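Local coordinates for protein SAHS4 (Ramazzottius varieornatus, PDB 5Z4G) that probably acts as a secreted, heat-soluble molecular shield when water is scarce, and binds zinc ions, at residues A[60-65]-A[79-84]. Sequence-based numbering, arbitrary orientation.
Sequences KTLLKY and SFPGTE
In the antiparallel sheet of this fatty-acid-binding-protein-like fold, neighbouring strands 62-66 and 74-79 are joined at L62 and S79, a hydrogen-bonded pair that illustrates how pairing carries on toward the turn that follows. L62 N donates to S79 O at 2.9 Å, nearly straight at 174°, and S79 N returns a bond of 3.0 Å to L62 O. On the face carrying these two side chains, S79 OG lies against L62 CB, while L62 CD1 reaches P81 CG at 3.8 Å. Beyond the pair K60 O takes a CA-H...O contact from F80 CA at 3.4 Å and touches the ring carbon P81 CD at 3.3 Å. The phenyl group of F80 runs alongside T61, pointing the same way: T61 CG2 sits over one ring face, and T61 OG1, hydrogen-bonded to R154, comes within 3.0 Å of F80 CE2. With CG anti to its carbonyl carbon (chi1 -66°), F80 places this ring next to Y55, whose plane stands at about 80° to it, and near zinc-binding H85. Replacing F80 by an alanine would probably leave T61 CG2 without this ring face to lie over, and Y55 without this ring to meet. The type II turn from F80 to T83 then reverses the chain, and its carbonyl F80 O is gripped twice, by T83 N at 2.9 Å and, on a lone pair, by T83 OG1 at 2.7 Å.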
ATOM      1  N   LYS A  60       1.504  -3.579  14.026  1.00 20.20           N
ATOM      2  CA  LYS A  60       0.402  -3.540  13.060  1.00 17.58           C
ATOM      3  C   LYS A  60       0.528  -2.387  12.074  1.00 15.61           C
ATOM      4  O   LYS A  60       1.082  -1.336  12.394  1.00 17.59           O
ATOM      5  CB  LYS A  60      -0.946  -3.458  13.787  1.00 18.97           C
ATOM      6  CG  LYS A  60      -1.287  -4.689  14.614  1.00 22.56           C
ATOM      7  CD  LYS A  60      -1.623  -5.869  13.720  1.00 24.52           C
ATOM      8  CE  LYS A  60      -2.265  -6.987  14.506  1.00 27.10           C
ATOM      9  NZ  LYS A  60      -2.614  -8.115  13.604  1.00 28.75           N
ATOM     10  N   THR A  61       0.001  -2.605  10.875  1.00 13.40           N
ATOM     11  CA  THR A  61      -0.223  -1.550   9.906  1.00 12.18           C
ATOM     12  C   THR A  61      -1.722  -1.348   9.784  1.00 11.35           C
ATOM     13  O   THR A  61      -2.476  -2.316   9.616  1.00 11.88           O
ATOM     14  CB  THR A  61       0.326  -1.945   8.510  1.00 13.52           C
ATOM     15  OG1 THR A  61       1.726  -2.230   8.594  1.00 15.16           O
ATOM     16  CG2 THR A  61       0.100  -0.849   7.464  1.00 14.39           C
ATOM     17  N   LEU A  62      -2.140  -0.089   9.860  1.00 11.48           N
ATOM     18  CA  LEU A  62      -3.501   0.300   9.530  1.00 11.57           C
ATOM     19  C   LEU A  62      -3.492   1.044   8.205  1.00 11.73           C
ATOM     20  O   LEU A  62      -2.685   1.945   7.990  1.00 14.20           O
ATOM     21  CB  LEU A  62      -4.119   1.158  10.639  1.00 13.63           C
ATOM     22  CG  LEU A  62      -4.131   0.560  12.045  1.00 14.90           C
ATOM     23  CD1 LEU A  62      -4.825   1.508  13.012  1.00 17.51           C
ATOM     24  CD2 LEU A  62      -4.772  -0.824  12.082  1.00 16.81           C
ATOM     25  N   LEU A  63      -4.394   0.660   7.317  1.00 11.06           N
ATOM     26  CA  LEU A  63      -4.494   1.284   6.019  1.00 11.15           C
ATOM     27  C   LEU A  63      -5.926   1.760   5.814  1.00 10.67           C
ATOM     28  O   LEU A  63      -6.869   1.014   6.059  1.00 11.89           O
ATOM     29  CB  LEU A  63      -4.098   0.242   4.980  1.00 14.76           C
ATOM     30  CG  LEU A  63      -4.243   0.480   3.501  1.00 16.06           C
ATOM     31  CD1 LEU A  63      -3.426   1.684   3.082  1.00 18.36           C
ATOM     32  CD2 LEU A  63      -3.738  -0.787   2.828  1.00 19.35           C
ATOM     33  N   LYS A  64      -6.098   3.004   5.372  1.00 10.10           N
ATOM     34  CA  LYS A  64      -7.441   3.523   5.121  1.00 10.14           C
ATOM     35  C   LYS A  64      -7.500   4.204   3.763  1.00  9.48           C
ATOM     36  O   LYS A  64      -6.672   5.059   3.473  1.00 10.76           O
ATOM     37  CB  LYS A  64      -7.883   4.486   6.238  1.00 13.31           C
ATOM     38  CG  LYS A  64      -9.353   4.903   6.147  1.00 14.52           C
ATOM     39  CD  LYS A  64      -9.866   5.492   7.443  1.00 21.07           C
ATOM     40  CE  LYS A  64      -9.717   6.999   7.490  1.00 24.55           C
ATOM     41  NZ  LYS A  64     -10.781   7.605   8.339  1.00 31.01           N
ATOM     42  N   TYR A  65      -8.482   3.815   2.950  1.00  9.64           N
ATOM     43  CA  TYR A  65      -8.774   4.468   1.665  1.00  9.89           C
ATOM     44  C   TYR A  65     -10.194   4.982   1.719  1.00 10.24           C
ATOM     45  O   TYR A  65     -11.093   4.251   2.142  1.00 11.38           O
ATOM     46  CB  TYR A  65      -8.665   3.460   0.505  1.00 10.57           C
ATOM     47  CG  TYR A  65      -7.260   3.079   0.129  1.00 11.03           C
ATOM     48  CD1 TYR A  65      -6.490   3.918  -0.679  1.00 11.28           C
ATOM     49  CD2 TYR A  65      -6.713   1.858   0.533  1.00 13.82           C
ATOM     50  CE1 TYR A  65      -5.198   3.570  -1.055  1.00 13.46           C
ATOM     51  CE2 TYR A  65      -5.419   1.502   0.164  1.00 16.16           C
ATOM     52  CZ  TYR A  65      -4.668   2.365  -0.619  1.00 15.94           C
ATOM     53  OH  TYR A  65      -3.387   2.024  -0.959  1.00 19.86           O
ATOM     54  N   SER A  79      -0.933   4.114   9.056  1.00 18.89           N
ATOM     55  CA  SER A  79      -0.310   4.327  10.356  1.00 22.62           C
ATOM     56  C   SER A  79       0.230   3.022  10.885  1.00 24.01           C
ATOM     57  O   SER A  79      -0.251   1.943  10.525  1.00 22.18           O
ATOM     58  CB  SER A  79      -1.282   4.972  11.347  1.00 27.72           C
ATOM     59  OG  SER A  79      -2.434   4.180  11.537  1.00 32.69           O
ATOM     60  N   PHE A  80       1.250   3.143  11.725  1.00 26.76           N
ATOM     61  CA  PHE A  80       1.858   2.013  12.381  1.00 28.10           C
ATOM     62  C   PHE A  80       1.739   2.319  13.878  1.00 30.43           C
ATOM     63  O   PHE A  80       2.667   2.891  14.457  1.00 30.80           O
ATOM     64  CB  PHE A  80       3.321   1.856  11.923  1.00 30.64           C
ATOM     65  CG  PHE A  80       3.479   1.484  10.466  1.00 31.33           C
ATOM     66  CD1 PHE A  80       3.368   2.447   9.453  1.00 34.49           C
ATOM     67  CD2 PHE A  80       3.764   0.170  10.102  1.00 31.22           C
ATOM     68  CE1 PHE A  80       3.516   2.098   8.117  1.00 36.13           C
ATOM     69  CE2 PHE A  80       3.927  -0.180   8.767  1.00 31.77           C
ATOM     70  CZ  PHE A  80       3.798   0.780   7.774  1.00 35.45           C
ATOM     71  N   PRO A  81       0.581   1.962  14.503  1.00 30.84           N
ATOM     72  CA  PRO A  81       0.299   2.285  15.915  1.00 34.58           C
ATOM     73  C   PRO A  81       1.450   1.909  16.847  1.00 35.21           C
ATOM     74  O   PRO A  81       1.902   0.761  16.843  1.00 35.95           O
ATOM     75  CB  PRO A  81      -0.945   1.445  16.233  1.00 35.58           C
ATOM     76  CG  PRO A  81      -1.605   1.238  14.925  1.00 33.90           C
ATOM     77  CD  PRO A  81      -0.502   1.148  13.913  1.00 31.00           C
ATOM     78  N   GLY A  82       1.925   2.898  17.606  1.00 37.94           N
ATOM     79  CA  GLY A  82       3.094   2.753  18.472  1.00 37.84           C
ATOM     80  C   GLY A  82       4.313   3.520  17.983  1.00 39.84           C
ATOM     81  O   GLY A  82       5.202   3.834  18.770  1.00 41.69           O
ATOM     82  N   THR A  83       4.351   3.813  16.682  1.00 39.75           N
ATOM     83  CA  THR A  83       5.478   4.505  16.035  1.00 41.16           C
ATOM     84  C   THR A  83       5.031   5.822  15.373  1.00 42.01           C
ATOM     85  O   THR A  83       3.836   6.140  15.358  1.00 43.25           O
ATOM     86  CB  THR A  83       6.169   3.614  14.972  1.00 40.29           C
ATOM     87  OG1 THR A  83       5.292   3.426  13.856  1.00 41.58           O
ATOM     88  CG2 THR A  83       6.586   2.255  15.538  1.00 43.49           C
ATOM     89  N   GLU A  84       5.992   6.564  14.819  1.00 41.76           N
ATOM     90  CA  GLU A  84       5.738   7.863  14.170  1.00 43.35           C
ATOM     91  C   GLU A  84       5.822   7.827  12.626  1.00 39.64           C
ATOM     92  O   GLU A  84       5.958   8.879  11.980  1.00 44.33           O
ATOM     93  CB  GLU A  84       6.688   8.950  14.722  1.00 47.23           C
ATOM     94  CG  GLU A  84       6.993   8.904  16.222  1.00 54.95           C
ATOM     95  CD  GLU A  84       5.776   9.086  17.118  1.00 61.86           C
ATOM     96  OE1 GLU A  84       5.717   8.411  18.168  1.00 68.94           O
ATOM     97  OE2 GLU A  84       4.882   9.898  16.787  1.00 66.08           O
TER
HETATM   98  O   HOH W   1       0.798  -2.406  16.481  1.00 31.76           O